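Local coordinates for 5-formaminoimidazole-4-carboxamide-1-(beta)-D-ribofuranosyl 5'-monophosphate synthetase (Methanocaldococcus jannaschii, PDB 2R7L), which catalyses the ATP- and formate-dependent formylation of AICAR to FAICAR in purine biosynthesis, without using folates, at residues C208-Y213 against P293-S298; V220-M225 against Q270-G275. All blocks are in the same frame, centred on the assembly; numbering follows the deposited sequence.

Contact 1: C208-Y213 against P293-S298. With ATP (adenosine-5'-triphosphate), chain E.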
# COMPACT_ATOMS: atom_id res chain seq x y z
N CYS A 208 22.09 18.40 8.65
CA CYS A 208 22.90 17.21 8.44
C CYS A 208 22.30 16.46 7.25
O CYS A 208 21.20 15.91 7.33
CB CYS A 208 22.92 16.34 9.70
SG CYS A 208 23.45 17.24 11.22
N ILE A 209 23.02 16.48 6.14
CA ILE A 209 22.51 15.99 4.87
C ILE A 209 22.97 14.57 4.60
O ILE A 209 24.17 14.28 4.54
CB ILE A 209 22.94 16.93 3.72
CG1 ILE A 209 22.51 18.37 4.04
CG2 ILE A 209 22.34 16.46 2.40
CD1 ILE A 209 23.30 19.45 3.31
N HIS A 210 22.01 13.66 4.44
CA HIS A 210 22.33 12.26 4.26
C HIS A 210 22.26 11.86 2.79
O HIS A 210 21.19 11.89 2.16
CB HIS A 210 21.44 11.38 5.15
CG HIS A 210 21.38 11.85 6.57
ND1 HIS A 210 22.28 11.45 7.53
CD2 HIS A 210 20.53 12.71 7.19
CE1 HIS A 210 21.98 12.03 8.68
NE2 HIS A 210 20.93 12.80 8.50
N TYR A 211 23.42 11.52 2.22
CA TYR A 211 23.50 11.14 0.82
C TYR A 211 23.69 9.63 0.70
O TYR A 211 24.03 8.95 1.66
CB TYR A 211 24.69 11.81 0.12
CG TYR A 211 24.77 13.32 0.17
CD1 TYR A 211 24.42 14.08 -0.94
CD2 TYR A 211 25.23 13.99 1.30
CE1 TYR A 211 24.52 15.46 -0.93
CE2 TYR A 211 25.32 15.37 1.33
CZ TYR A 211 24.97 16.10 0.21
OH TYR A 211 25.06 17.46 0.22
N PHE A 212 23.49 9.11 -0.51
CA PHE A 212 23.83 7.73 -0.83
C PHE A 212 24.50 7.73 -2.20
O PHE A 212 23.91 8.18 -3.18
CB PHE A 212 22.59 6.84 -0.86
CG PHE A 212 22.90 5.37 -1.00
CD1 PHE A 212 23.07 4.58 0.12
CD2 PHE A 212 23.03 4.78 -2.25
CE1 PHE A 212 23.36 3.22 0.00
CE2 PHE A 212 23.33 3.43 -2.37
CZ PHE A 212 23.49 2.65 -1.24
N TYR A 213 25.75 7.26 -2.25
CA TYR A 213 26.39 7.03 -3.55
C TYR A 213 26.19 5.58 -3.97
O TYR A 213 26.61 4.65 -3.28
CB TYR A 213 27.90 7.34 -3.54
CG TYR A 213 28.54 7.00 -4.88
CD1 TYR A 213 28.31 7.78 -6.00
CD2 TYR A 213 29.33 5.86 -5.03
CE1 TYR A 213 28.87 7.46 -7.23
CE2 TYR A 213 29.89 5.54 -6.26
CZ TYR A 213 29.65 6.34 -7.35
OH TYR A 213 30.22 6.01 -8.57
N PRO A 293 26.11 5.11 2.07
CA PRO A 293 25.73 6.26 2.88
C PRO A 293 26.90 7.16 3.28
O PRO A 293 27.95 6.66 3.73
CB PRO A 293 25.10 5.62 4.12
CG PRO A 293 25.75 4.29 4.23
CD PRO A 293 25.99 3.84 2.82
N PHE A 294 26.71 8.46 3.10
CA PHE A 294 27.61 9.46 3.68
C PHE A 294 26.85 10.74 4.01
O PHE A 294 25.82 11.04 3.40
CB PHE A 294 28.82 9.76 2.79
CG PHE A 294 28.50 10.51 1.52
CD1 PHE A 294 28.53 11.89 1.50
CD2 PHE A 294 28.21 9.83 0.35
CE1 PHE A 294 28.25 12.60 0.33
CE2 PHE A 294 27.94 10.53 -0.83
CZ PHE A 294 27.96 11.91 -0.83
N CYS A 295 27.37 11.48 4.99
CA CYS A 295 26.67 12.62 5.56
C CYS A 295 27.57 13.85 5.58
O CYS A 295 28.74 13.77 5.99
CB CYS A 295 26.23 12.27 6.98
SG CYS A 295 25.42 13.60 7.89
N LEU A 296 27.03 14.98 5.13
CA LEU A 296 27.67 16.28 5.34
C LEU A 296 26.92 17.01 6.45
O LEU A 296 25.73 17.30 6.33
CB LEU A 296 27.66 17.13 4.07
CG LEU A 296 28.54 16.62 2.92
CD1 LEU A 296 28.58 17.63 1.81
CD2 LEU A 296 29.95 16.30 3.39
N GLN A 297 27.62 17.31 7.54
CA GLN A 297 27.03 18.03 8.66
C GLN A 297 27.35 19.51 8.51
O GLN A 297 28.50 19.92 8.67
CB GLN A 297 27.57 17.50 9.98
CG GLN A 297 27.25 16.04 10.20
CD GLN A 297 28.22 15.37 11.13
OE1 GLN A 297 29.06 14.58 10.69
NE2 GLN A 297 28.14 15.69 12.42
N SER A 298 26.35 20.31 8.20
CA SER A 298 26.60 21.67 7.79
C SER A 298 25.80 22.73 8.53
O SER A 298 24.88 22.42 9.29
CB SER A 298 26.36 21.80 6.29
OG SER A 298 24.99 21.58 5.98
PG ATP E . 28.27 14.19 16.71
O1G ATP E . 28.64 12.81 16.23
O2G ATP E . 27.52 15.02 15.69
O3G ATP E . 27.66 14.21 18.09
PB ATP E . 30.62 15.43 15.66
O1B ATP E . 30.07 14.86 14.37
O2B ATP E . 32.06 15.15 16.01
O3B ATP E . 29.70 14.94 16.90
PA ATP E . 31.20 18.14 16.42
O1A ATP E . 32.22 18.77 15.50
O2A ATP E . 31.58 17.58 17.77
O3A ATP E . 30.38 17.02 15.58
O5' ATP E . 30.06 19.24 16.66
C5' ATP E . 29.17 19.10 17.76
C4' ATP E . 28.20 20.27 17.72
O4' ATP E . 28.89 21.50 17.97
C3' ATP E . 27.55 20.45 16.36
O3' ATP E . 26.37 19.64 16.22
C2' ATP E . 27.23 21.93 16.33
O2' ATP E . 25.98 22.18 16.97
C1' ATP E . 28.34 22.55 17.16
N9 ATP E . 29.39 23.02 16.24
C8 ATP E . 30.40 22.26 15.78
N7 ATP E . 31.19 22.96 14.93
C5 ATP E . 30.70 24.21 14.86
C6 ATP E . 31.07 25.46 14.17
N6 ATP E . 32.15 25.52 13.35
N1 ATP E . 30.27 26.54 14.36
C2 ATP E . 29.19 26.49 15.17
N3 ATP E . 28.81 25.39 15.84
C4 ATP E . 29.50 24.24 15.72
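The phenyl ring of Phe-294 lies over the CB of Tyr-211, its partner on the neighbouring strand, rather than over the phenol ring. CB sits 3.6 Å from the Phe-294 ring centroid, a CH-pi contact on one face. The two ring planes are only 7° apart but slid so far that they barely overlap. Phe-294 reaches this place because its CG stands between the backbone N and the carbonyl carbon (chi1 70°), which swings the ring across toward strand 208-213. Beyond the phenyl, the Tyr-211 ring meets Leu-296, with CE2 3.8 Å from Leu-296 CG, while its hydroxyl is hydrogen-bonded to the backbone carbonyl of Val-271. Tyrosine thus suits a site that is greasy along the ring and polar at its end.

The strands are antiparallel neighbours inside the five-stranded sheet of the ATP-grasp fold. Ile-209 with Leu-296 and Tyr-211 with Phe-294 are hydrogen-bonded pairs; Tyr-211 N donates to Phe-294 O at 2.7 Å.

Cys-208, His-210, Cys-295 and Gln-297 project from the other face. The small thiol of Cys-295 fits obliquely beside the imidazole, SG 3.8 Å from His-210 ND1, and Asp-226 holds the ring's NE2, which should fix its rotation. Gln-297 extends past Cys-208 to the nucleotide: its NE2 donates an almost straight hydrogen bond of 2.9 Å to O1B of ATP. With Glu-310 nearby, Gln-297 is also a predicted magnesium ligand, and a neutral amide can donate to the phosphate without adding negative charge.

Contact 2: V220-M225 against Q270-G275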
# COMPACT_ATOMS: atom_id res chain seq x y z
N VAL A 220 24.97 10.01 -6.99
CA VAL A 220 24.81 10.50 -5.62
C VAL A 220 23.34 10.84 -5.41
O VAL A 220 22.78 11.65 -6.14
CB VAL A 220 25.68 11.76 -5.35
CG1 VAL A 220 25.30 12.40 -4.03
CG2 VAL A 220 27.16 11.40 -5.37
N GLU A 221 22.72 10.23 -4.41
CA GLU A 221 21.30 10.47 -4.15
C GLU A 221 21.14 11.21 -2.83
O GLU A 221 21.91 10.98 -1.90
CB GLU A 221 20.53 9.14 -4.08
CG GLU A 221 20.77 8.23 -5.27
CD GLU A 221 20.32 6.80 -5.03
OE1 GLU A 221 19.73 6.51 -3.96
OE2 GLU A 221 20.58 5.97 -5.91
N LEU A 222 20.13 12.06 -2.75
CA LEU A 222 19.75 12.69 -1.49
C LEU A 222 18.62 11.93 -0.81
O LEU A 222 17.51 11.79 -1.36
CB LEU A 222 19.36 14.15 -1.71
CG LEU A 222 18.72 14.86 -0.51
CD1 LEU A 222 19.72 15.06 0.61
CD2 LEU A 222 18.14 16.19 -0.97
N LEU A 223 18.90 11.45 0.40
CA LEU A 223 17.97 10.59 1.14
C LEU A 223 17.18 11.33 2.22
O LEU A 223 16.03 11.00 2.48
CB LEU A 223 18.70 9.38 1.74
CG LEU A 223 18.70 8.08 0.92
CD1 LEU A 223 17.29 7.55 0.80
CD2 LEU A 223 19.30 8.27 -0.48
N GLY A 224 17.80 12.32 2.84
CA GLY A 224 17.13 13.08 3.89
C GLY A 224 18.04 14.00 4.68
O GLY A 224 19.23 14.13 4.38
N MET A 225 17.46 14.64 5.71
CA MET A 225 18.18 15.64 6.50
C MET A 225 17.60 15.70 7.89
O MET A 225 16.39 15.54 8.08
CB MET A 225 18.03 17.03 5.87
CG MET A 225 18.45 17.16 4.43
SD MET A 225 18.21 18.87 3.89
CE MET A 225 18.74 18.77 2.17
N GLN A 270 22.98 23.32 -4.80
CA GLN A 270 24.17 23.42 -3.96
C GLN A 270 24.38 22.14 -3.17
O GLN A 270 25.49 21.62 -3.09
CB GLN A 270 24.07 24.63 -3.01
CG GLN A 270 25.37 24.93 -2.28
CD GLN A 270 25.22 25.97 -1.15
OE1 GLN A 270 26.00 25.96 -0.19
NE2 GLN A 270 24.23 26.85 -1.26
N VAL A 271 23.30 21.64 -2.57
CA VAL A 271 23.33 20.39 -1.80
C VAL A 271 23.88 19.25 -2.65
O VAL A 271 24.78 18.51 -2.22
CB VAL A 271 21.93 20.01 -1.28
CG1 VAL A 271 21.93 18.59 -0.73
CG2 VAL A 271 21.45 21.02 -0.22
N PHE A 272 23.35 19.11 -3.86
CA PHE A 272 23.77 18.03 -4.76
C PHE A 272 25.21 18.22 -5.23
O PHE A 272 26.00 17.27 -5.24
CB PHE A 272 22.81 17.90 -5.95
CG PHE A 272 21.61 17.03 -5.67
CD1 PHE A 272 20.37 17.59 -5.43
CD2 PHE A 272 21.73 15.64 -5.65
CE1 PHE A 272 19.26 16.79 -5.17
CE2 PHE A 272 20.63 14.84 -5.39
CZ PHE A 272 19.40 15.41 -5.15
N GLU A 273 25.55 19.45 -5.62
CA GLU A 273 26.92 19.77 -6.05
C GLU A 273 27.96 19.41 -4.98
O GLU A 273 29.03 18.90 -5.30
CB GLU A 273 27.05 21.25 -6.43
CG GLU A 273 28.41 21.65 -6.98
CD GLU A 273 28.67 21.08 -8.37
OE1 GLU A 273 27.75 21.11 -9.21
OE2 GLU A 273 29.80 20.62 -8.62
N MET A 274 27.62 19.66 -3.72
CA MET A 274 28.51 19.32 -2.62
C MET A 274 28.74 17.83 -2.54
O MET A 274 29.86 17.36 -2.33
CB MET A 274 27.94 19.81 -1.28
CG MET A 274 27.88 21.32 -1.14
SD MET A 274 26.87 21.82 0.27
CE MET A 274 27.82 21.16 1.64
N GLY A 275 27.65 17.08 -2.69
CA GLY A 275 27.74 15.62 -2.71
C GLY A 275 28.55 15.14 -3.91
O GLY A 275 29.41 14.27 -3.79
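Phe-272 lays the end of its ring against Leu-222, CZ lying 3.7 Å from Leu-222 CB, and brings CE2 to the strand's backbone. There the carbonyl of Val-220 meets the ring at its edge, near the ring plane, with Val-220 O 3.9 Å from Phe-272 CE2. With CG on the backbone N side (chi1 -86°), the ring reaches across to the strand although the CB does not point at it. A flat aromatic group suits this position: it spans the gap between helix and strand, and its weakly positive rim can lie beside a carbonyl oxygen. That oxygen also accepts a hydrogen bond from Arg-57 of the second subunit, whose Val-53 packs on Phe-272, so this end of the contact is completed by the hexamer.

One turn on, Gly-275, with no side chain, lets the helix backbone come close to Val-220: its carbonyl O lies 4.0 Å from Val-220 CG2. Val-271 covers the remaining ground more loosely. Its CG1 is 4.4 Å from Leu-222 CD1, and its CG2 is 4.3 Å from Met-225 CE. A long, unbranched methionine can span this distance; extended beyond CB (chi2 and chi3 both near 180°), it carries the methyl out to Val-271.

Val-220, Leu-222 and Met-225 all turn toward the helix, although a plain alternation would send residue 225 to the opposite face. Leu-223 and Gly-224 both face His-210 in a classic beta bulge, and the extra residue resets the alternation. No hydrogen bond joins the segments; apolar side chains seal a helix obliquely across one face of an antiparallel sheet, an alpha+beta arrangement found in the ATP-grasp fold.

The centres of contacts 1 and 2 lie about 7 Å apart, and both belong to one five-stranded antiparallel sheet, where strands 205-214 and 219-230 are neighbours. Contact 2 is nested along the chain within the loop that contact 1 closes: strand 208-213 comes first, then 220-225, helix segment 270-275 and finally 293-298. The contacts touch directly, Ile-209 CG2 packing 3.5 Å from Leu-222 CD1, and Phe-212 O probably accepting a hydrogen bond from Glu-221 N. Contact 1 joins strands within the sheet and reaches ATP at one end, whereas contact 2 covers the sheet with helix 268-285 and borders another subunit. The nucleotide site and a subunit interface thus share one sheet.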